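Local atomic coordinates of epidermin decarboxylase (Staphylococcus epidermidis, PDB entry 1G63), a protein that catalyses the FMN-dependent oxidative decarboxylation of the C-terminal cysteine of the epidermin precursor peptide, forming a carbon-carbon double bond. Residues B[93-96]-B[100-103]; B[148-153]-B[157-162]. All coordinates share one frame; numbering follows the deposited sequence.

How the contacts relate
Contact 1 (93-96 with 100-103) is buried, and contact 2 (148-153 with 157-162) lies at the surface. They share no helix or strand. Their centres are about 32 Å apart, on opposite sides of the chain's centre. Contact 1 folds the loop after helix 84-91 against helix 98-105. Its chemistry is that of threonine hydroxyls, backbone carbonyls, one bridging water and the ribityl chain of an FMN shared with another subunit. Contact 2 joins the two strands of an antiparallel hairpin. Two backbone hydrogen bonds hold it, with a long salt bridge beside them, and no other subunit of the dodecamer touches it.

Contact 1: residues B[93-96]-B[100-103]. With FMN (flavin mononucleotide), chain M.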
ATOM      1  N   GLY B  93      11.950 -21.147  28.823  1.00 24.59           N
ATOM      2  CA  GLY B  93      13.016 -20.918  27.864  1.00 24.75           C
ATOM      3  C   GLY B  93      12.552 -20.469  26.492  1.00 25.54           C
ATOM      4  O   GLY B  93      13.315 -20.477  25.523  1.00 25.02           O
ATOM      5  N   ILE B  94      11.291 -20.078  26.387  1.00 24.48           N
ATOM      6  CA  ILE B  94      10.778 -19.625  25.107  1.00 22.74           C
ATOM      7  C   ILE B  94      11.233 -18.208  24.839  1.00 23.59           C
ATOM      8  O   ILE B  94      10.964 -17.297  25.623  1.00 24.85           O
ATOM      9  CB  ILE B  94       9.259 -19.712  25.081  1.00 23.15           C
ATOM     10  CG1 ILE B  94       8.869 -21.184  25.124  1.00 22.05           C
ATOM     11  CG2 ILE B  94       8.691 -19.059  23.821  1.00 19.93           C
ATOM     12  CD1 ILE B  94       7.441 -21.372  25.288  1.00 25.75           C
ATOM     13  N   CYS B  95      11.948 -18.033  23.734  1.00 22.72           N
ATOM     14  CA  CYS B  95      12.466 -16.730  23.364  1.00 23.17           C
ATOM     15  C   CYS B  95      12.156 -16.409  21.905  1.00 23.42           C
ATOM     16  O   CYS B  95      13.044 -16.415  21.050  1.00 24.27           O
ATOM     17  CB  CYS B  95      13.978 -16.677  23.639  1.00 21.47           C
ATOM     18  SG  CYS B  95      14.861 -18.203  23.244  1.00 24.36           S
ATOM     19  N   ASP B  96      10.888 -16.105  21.634  1.00 23.23           N
ATOM     20  CA  ASP B  96      10.435 -15.810  20.277  1.00 23.31           C
ATOM     21  C   ASP B  96      10.392 -14.329  19.867  1.00 24.39           C
ATOM     22  O   ASP B  96       9.866 -13.996  18.806  1.00 24.58           O
ATOM     23  CB  ASP B  96       9.072 -16.469  20.018  1.00 23.02           C
ATOM     24  CG  ASP B  96       8.016 -16.073  21.038  1.00 23.65           C
ATOM     25  OD1 ASP B  96       8.265 -15.186  21.886  1.00 25.27           O
ATOM     26  OD2 ASP B  96       6.920 -16.651  20.978  1.00 26.32           O
ATOM     27  N   THR B 100      12.344 -11.339  25.107  1.00 27.28           N
ATOM     28  CA  THR B 100      12.356 -12.662  25.661  1.00 27.69           C
ATOM     29  C   THR B 100      13.689 -13.401  25.371  1.00 28.17           C
ATOM     30  O   THR B 100      14.141 -14.232  26.165  1.00 25.81           O
ATOM     31  CB  THR B 100      11.094 -13.372  25.136  1.00 26.64           C
ATOM     32  OG1 THR B 100      10.599 -14.259  26.129  1.00 31.53           O
ATOM     33  CG2 THR B 100      11.365 -14.098  23.871  1.00 26.02           C
ATOM     34  N   THR B 101      14.340 -13.071  24.255  1.00 27.62           N
ATOM     35  CA  THR B 101      15.636 -13.681  23.929  1.00 27.72           C
ATOM     36  C   THR B 101      16.714 -13.079  24.843  1.00 27.67           C
ATOM     37  O   THR B 101      17.669 -13.753  25.239  1.00 28.18           O
ATOM     38  CB  THR B 101      16.039 -13.425  22.453  1.00 26.97           C
ATOM     39  OG1 THR B 101      15.155 -14.139  21.588  1.00 26.74           O
ATOM     40  CG2 THR B 101      17.466 -13.882  22.193  1.00 24.96           C
ATOM     41  N   VAL B 102      16.559 -11.798  25.162  1.00 27.05           N
ATOM     42  CA  VAL B 102      17.489 -11.116  26.052  1.00 27.24           C
ATOM     43  C   VAL B 102      17.369 -11.705  27.460  1.00 27.35           C
ATOM     44  O   VAL B 102      18.375 -11.889  28.152  1.00 26.65           O
ATOM     45  CB  VAL B 102      17.201  -9.586  26.089  1.00 27.04           C
ATOM     46  CG1 VAL B 102      17.799  -8.944  27.348  1.00 23.15           C
ATOM     47  CG2 VAL B 102      17.785  -8.933  24.839  1.00 25.37           C
ATOM     48  N   CYS B 103      16.141 -12.011  27.872  1.00 26.90           N
ATOM     49  CA  CYS B 103      15.903 -12.581  29.190  1.00 27.45           C
ATOM     50  C   CYS B 103      16.466 -13.987  29.342  1.00 27.68           C
ATOM     51  O   CYS B 103      16.874 -14.364  30.432  1.00 27.29           O
ATOM     52  CB  CYS B 103      14.406 -12.568  29.524  1.00 25.90           C
ATOM     53  SG  CYS B 103      13.749 -10.910  29.821  1.00 25.19           S
TER
HETATM   54  N1  FMN M 500      19.518 -17.760  18.577  1.00 30.56           N
HETATM   55  C2  FMN M 500      20.088 -19.004  18.704  1.00 27.78           C
HETATM   56  O2  FMN M 500      19.605 -19.910  19.318  1.00 25.78           O
HETATM   57  N3  FMN M 500      21.340 -19.244  18.074  1.00 28.43           N
HETATM   58  C4  FMN M 500      22.041 -18.345  17.349  1.00 29.50           C
HETATM   59  O4  FMN M 500      23.138 -18.656  16.873  1.00 30.59           O
HETATM   60  C4A FMN M 500      21.453 -17.002  17.234  1.00 29.88           C
HETATM   61  N5  FMN M 500      22.038 -16.059  16.508  1.00 30.74           N
HETATM   62  C5A FMN M 500      21.385 -14.887  16.285  1.00 31.34           C
HETATM   63  C6  FMN M 500      21.975 -13.883  15.401  1.00 33.06           C
HETATM   64  C7  FMN M 500      21.445 -12.628  15.236  1.00 33.98           C
HETATM   65  C7M FMN M 500      22.090 -11.605  14.282  1.00 35.03           C
HETATM   66  C8  FMN M 500      20.100 -12.345  15.776  1.00 33.05           C
HETATM   67  C8M FMN M 500      19.408 -11.035  15.506  1.00 32.36           C
HETATM   68  C9  FMN M 500      19.539 -13.280  16.645  1.00 30.85           C
HETATM   69  C9A FMN M 500      20.124 -14.535  16.922  1.00 30.12           C
HETATM   70  N10 FMN M 500      19.574 -15.532  17.778  1.00 28.41           N
HETATM   71  C10 FMN M 500      20.136 -16.796  17.885  1.00 28.48           C
HETATM   72  C1' FMN M 500      18.279 -15.286  18.446  1.00 26.13           C
HETATM   73  C2' FMN M 500      17.136 -15.888  17.595  1.00 24.43           C
HETATM   74  O2' FMN M 500      17.063 -15.380  16.255  1.00 25.78           O
HETATM   75  C3' FMN M 500      15.791 -15.636  18.272  1.00 22.38           C
HETATM   76  O3' FMN M 500      15.778 -16.290  19.570  1.00 21.95           O
HETATM   77  C4' FMN M 500      14.560 -16.081  17.496  1.00 22.63           C
HETATM   78  O4' FMN M 500      13.355 -15.620  18.147  1.00 20.67           O
HETATM   79  C5' FMN M 500      14.467 -17.580  17.263  1.00 22.78           C
HETATM   80  O5' FMN M 500      13.344 -17.892  16.422  1.00 24.52           O
HETATM   81  P   FMN M 500      13.144 -19.279  15.702  1.00 24.22           P
HETATM   82  O1P FMN M 500      13.165 -20.310  16.759  1.00 26.99           O
HETATM   83  O2P FMN M 500      14.216 -19.460  14.673  1.00 26.79           O
HETATM   84  O3P FMN M 500      11.736 -19.160  15.007  1.00 23.74           O
HETATM   85  O   HOH W   1      13.052 -16.643  27.701  1.00 25.08           O
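Thr100 and Ile94 make the one direct hydrogen bond between 93-96 and 100-103. Thr100 OG1 donates to Ile94 O at 3.1 Å, in the carbonyl plane, with a C=O...O angle of 149°. Water 1 donates to the same Ile94 O and to Thr100 O, so it ties the loop to the helix a second time. Ile94 O therefore accepts two bonds.

Cys95 CB packs against Thr101 at its CA, 3.4 Å away, with Thr101 OG1 next nearest. Thr100 CG2 is modelled too close to Cys95 CA, so its exact placement is doubtful.

The loop leaves helix 84-91 through a Schellman motif, with Gly93 as the C' residue at positive phi. Cys95 and Asp96, beyond this turn, and Thr101 on helix 98-105 line one side of an FMN site in this Rossmann-like flavoprotein.

The ligand bonds gather on Cys95 O and Thr101. FMN O4' donates to Cys95 O at 3.0 Å. FMN O3' reaches both Cys95 O (3.1 Å) and Thr101 OG1 (3.0 Å). Its one hydrogen can point fully at only one of them at a time, or be shared between them. Thr101 OG1 sits beside its own backbone N (chi1 -68°), where it also bonds Asn97 O. The Thr101 side chain touches the active-site His67.

For charge, Asp96 OD1 pairs with Lys89. Ser83, Thr86 and Asn115 of a second subunit also bond this FMN.

Contact 2: residues B[148-153]-B[157-162]; sequences SFEISS and KNNITM
Ser148 and Lys157 face each other as an antiparallel hydrogen-bonded pair, with CA atoms 5.9 Å apart. This is the tight part of the contact. Lys157 N donates to Ser148 O at 3.2 Å, and the bond is almost straight, 175° at the hydrogen. The return bond, Ser148 N to Lys157 O at 3.3 Å, is more bent, at 143°. Together they close a small ring of backbone atoms.

Next to this pair, Ser148 OG comes within 2.7 Å of Asn159 OD1. The angle is poor, so the approach does not count as a hydrogen bond. Ser148 OG stands between its backbone N and carbonyl carbon, which places it near the amide of Asn159. That amide also meets Glu150, whose side chain arrives from the opposite direction. The carboxylate and amide planes are 44° apart, and Glu150 OE2 lies 3.6 Å from Asn159 OD1. Both are acceptor oxygens, so no hydrogen bond joins them directly.

The looser part lies where Glu150 and Lys157 meet. Lys157 leaves with CG anti to its backbone N and bends at its third torsion. This brings CE and NZ up to the Glu150 carboxylate at a slant. Lys157 CE is 3.7 Å from Glu150 OE2. The salt bridge between Lys157 NZ and Glu150 OE2 is long, also 3.7 Å. Both side chains are partly exposed, so solvent would be expected to weaken the attraction.

Lys157 and Asn159 also touch Ile118 of helix 118-121. Further backbone bonds, Asn159 with Asn146 and Thr161 with Asp144, continue the pairing away from the turn. The arrangement is that of a two-stranded antiparallel beta hairpin, strands 144-149 and 156-161, separate from the parallel sheet of the Rossmann-like core.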
ATOM      1  N   SER B 148      -8.446  -1.997  47.192  1.00 65.48           N
ATOM      2  CA  SER B 148      -8.990  -0.901  46.411  1.00 67.81           C
ATOM      3  C   SER B 148     -10.460  -1.089  46.105  1.00 69.87           C
ATOM      4  O   SER B 148     -10.935  -2.212  45.918  1.00 69.51           O
ATOM      5  CB  SER B 148      -8.228  -0.764  45.094  1.00 68.34           C
ATOM      6  OG  SER B 148      -8.466  -1.882  44.256  1.00 68.07           O
ATOM      7  N   PHE B 149     -11.177   0.025  46.051  1.00 72.63           N
ATOM      8  CA  PHE B 149     -12.591  -0.012  45.733  1.00 75.65           C
ATOM      9  C   PHE B 149     -12.694  -0.126  44.224  1.00 76.90           C
ATOM     10  O   PHE B 149     -11.799   0.299  43.489  1.00 77.15           O
ATOM     11  CB  PHE B 149     -13.296   1.270  46.199  1.00 76.74           C
ATOM     12  CG  PHE B 149     -14.777   1.293  45.906  1.00 77.86           C
ATOM     13  CD1 PHE B 149     -15.633   0.359  46.489  1.00 78.18           C
ATOM     14  CD2 PHE B 149     -15.315   2.239  45.036  1.00 78.71           C
ATOM     15  CE1 PHE B 149     -17.002   0.366  46.209  1.00 78.43           C
ATOM     16  CE2 PHE B 149     -16.687   2.255  44.749  1.00 78.66           C
ATOM     17  CZ  PHE B 149     -17.529   1.315  45.338  1.00 78.36           C
ATOM     18  N   GLU B 150     -13.783  -0.713  43.761  1.00 78.35           N
ATOM     19  CA  GLU B 150     -13.995  -0.857  42.339  1.00 79.94           C
ATOM     20  C   GLU B 150     -15.352  -0.303  41.966  1.00 81.33           C
ATOM     21  O   GLU B 150     -16.188  -0.022  42.827  1.00 81.76           O
ATOM     22  CB  GLU B 150     -13.926  -2.320  41.937  1.00 80.12           C
ATOM     23  CG  GLU B 150     -12.623  -2.975  42.277  1.00 80.34           C
ATOM     24  CD  GLU B 150     -12.410  -4.217  41.462  1.00 80.73           C
ATOM     25  OE1 GLU B 150     -13.261  -5.130  41.535  1.00 79.81           O
ATOM     26  OE2 GLU B 150     -11.392  -4.273  40.740  1.00 81.43           O
ATOM     27  N   ILE B 151     -15.563  -0.146  40.668  1.00 82.45           N
ATOM     28  CA  ILE B 151     -16.824   0.360  40.164  1.00 82.61           C
ATOM     29  C   ILE B 151     -17.458  -0.796  39.393  1.00 82.63           C
ATOM     30  O   ILE B 151     -18.656  -0.794  39.109  1.00 83.00           O
ATOM     31  CB  ILE B 151     -16.586   1.591  39.262  1.00 82.65           C
ATOM     32  CG1 ILE B 151     -15.627   2.556  39.971  1.00 81.98           C
ATOM     33  CG2 ILE B 151     -17.910   2.299  38.978  1.00 82.79           C
ATOM     34  CD1 ILE B 151     -15.307   3.803  39.195  1.00 81.67           C
ATOM     35  N   SER B 152     -16.634  -1.797  39.085  1.00 82.25           N
ATOM     36  CA  SER B 152     -17.084  -2.990  38.378  1.00 81.89           C
ATOM     37  C   SER B 152     -18.145  -3.632  39.259  1.00 81.87           C
ATOM     38  O   SER B 152     -18.841  -4.563  38.857  1.00 81.67           O
ATOM     39  CB  SER B 152     -15.917  -3.961  38.191  1.00 82.07           C
ATOM     40  OG  SER B 152     -14.805  -3.316  37.597  1.00 81.49           O
ATOM     41  N   SER B 153     -18.240  -3.110  40.477  1.00 82.18           N
ATOM     42  CA  SER B 153     -19.189  -3.565  41.481  1.00 81.71           C
ATOM     43  C   SER B 153     -19.135  -2.548  42.614  1.00 81.57           C
ATOM     44  O   SER B 153     -18.493  -1.505  42.484  1.00 82.24           O
ATOM     45  CB  SER B 153     -18.788  -4.948  42.003  1.00 81.49           C
ATOM     46  OG  SER B 153     -19.706  -5.414  42.976  1.00 80.42           O
ATOM     47  N   LYS B 157     -11.986  -5.086  46.794  1.00 62.35           N
ATOM     48  CA  LYS B 157     -11.288  -6.323  46.474  1.00 60.58           C
ATOM     49  C   LYS B 157      -9.783  -6.188  46.629  1.00 58.83           C
ATOM     50  O   LYS B 157      -9.235  -5.087  46.546  1.00 57.17           O
ATOM     51  CB  LYS B 157     -11.615  -6.757  45.034  1.00 61.00           C
ATOM     52  CG  LYS B 157     -11.034  -8.116  44.639  1.00 62.66           C
ATOM     53  CD  LYS B 157     -11.267  -8.462  43.167  1.00 63.93           C
ATOM     54  CE  LYS B 157     -10.490  -7.529  42.231  1.00 64.71           C
ATOM     55  NZ  LYS B 157     -10.568  -7.916  40.783  1.00 63.16           N
ATOM     56  N   ASN B 158      -9.124  -7.318  46.869  1.00 57.60           N
ATOM     57  CA  ASN B 158      -7.673  -7.345  46.985  1.00 55.74           C
ATOM     58  C   ASN B 158      -7.187  -7.196  45.544  1.00 54.31           C
ATOM     59  O   ASN B 158      -7.740  -7.812  44.635  1.00 54.40           O
ATOM     60  CB  ASN B 158      -7.201  -8.685  47.552  1.00 56.24           C
ATOM     61  CG  ASN B 158      -5.735  -8.668  47.947  1.00 57.54           C
ATOM     62  OD1 ASN B 158      -5.090  -9.713  48.026  1.00 59.34           O
ATOM     63  ND2 ASN B 158      -5.205  -7.478  48.213  1.00 57.73           N
ATOM     64  N   ASN B 159      -6.162  -6.378  45.336  1.00 52.17           N
ATOM     65  CA  ASN B 159      -5.628  -6.143  44.001  1.00 49.94           C
ATOM     66  C   ASN B 159      -4.111  -5.969  44.039  1.00 47.59           C
ATOM     67  O   ASN B 159      -3.585  -5.366  44.974  1.00 45.87           O
ATOM     68  CB  ASN B 159      -6.272  -4.883  43.411  1.00 52.47           C
ATOM     69  CG  ASN B 159      -7.683  -5.133  42.881  1.00 54.83           C
ATOM     70  OD1 ASN B 159      -8.593  -4.320  43.081  1.00 55.54           O
ATOM     71  ND2 ASN B 159      -7.864  -6.253  42.184  1.00 54.20           N
ATOM     72  N   ILE B 160      -3.402  -6.499  43.040  1.00 44.50           N
ATOM     73  CA  ILE B 160      -1.953  -6.331  43.018  1.00 41.46           C
ATOM     74  C   ILE B 160      -1.687  -4.918  42.481  1.00 39.65           C
ATOM     75  O   ILE B 160      -2.465  -4.386  41.690  1.00 39.10           O
ATOM     76  CB  ILE B 160      -1.220  -7.424  42.137  1.00 40.79           C
ATOM     77  CG1 ILE B 160      -1.116  -6.969  40.691  1.00 40.40           C
ATOM     78  CG2 ILE B 160      -1.937  -8.771  42.219  1.00 38.94           C
ATOM     79  CD1 ILE B 160       0.211  -6.365  40.361  1.00 38.98           C
ATOM     80  N   THR B 161      -0.610  -4.299  42.940  1.00 37.99           N
ATOM     81  CA  THR B 161      -0.281  -2.952  42.500  1.00 37.52           C
ATOM     82  C   THR B 161       1.153  -2.845  42.008  1.00 36.78           C
ATOM     83  O   THR B 161       1.955  -3.751  42.191  1.00 36.69           O
ATOM     84  CB  THR B 161      -0.462  -1.930  43.643  1.00 37.60           C
ATOM     85  OG1 THR B 161       0.421  -2.255  44.723  1.00 36.17           O
ATOM     86  CG2 THR B 161      -1.889  -1.944  44.144  1.00 36.55           C
ATOM     87  N   MET B 162       1.468  -1.720  41.386  1.00 36.98           N
ATOM     88  CA  MET B 162       2.813  -1.486  40.886  1.00 38.12           C
ATOM     89  C   MET B 162       3.788  -1.200  42.037  1.00 39.04           C
ATOM     90  O   MET B 162       3.431  -0.573  43.038  1.00 39.09           O
ATOM     91  CB  MET B 162       2.802  -0.322  39.881  1.00 35.60           C
ATOM     92  CG  MET B 162       2.213  -0.676  38.500  1.00 33.64           C
ATOM     93  SD  MET B 162       3.329  -1.614  37.388  1.00 31.27           S
ATOM     94  CE  MET B 162       3.257  -3.110  38.104  1.00 33.86           C
TER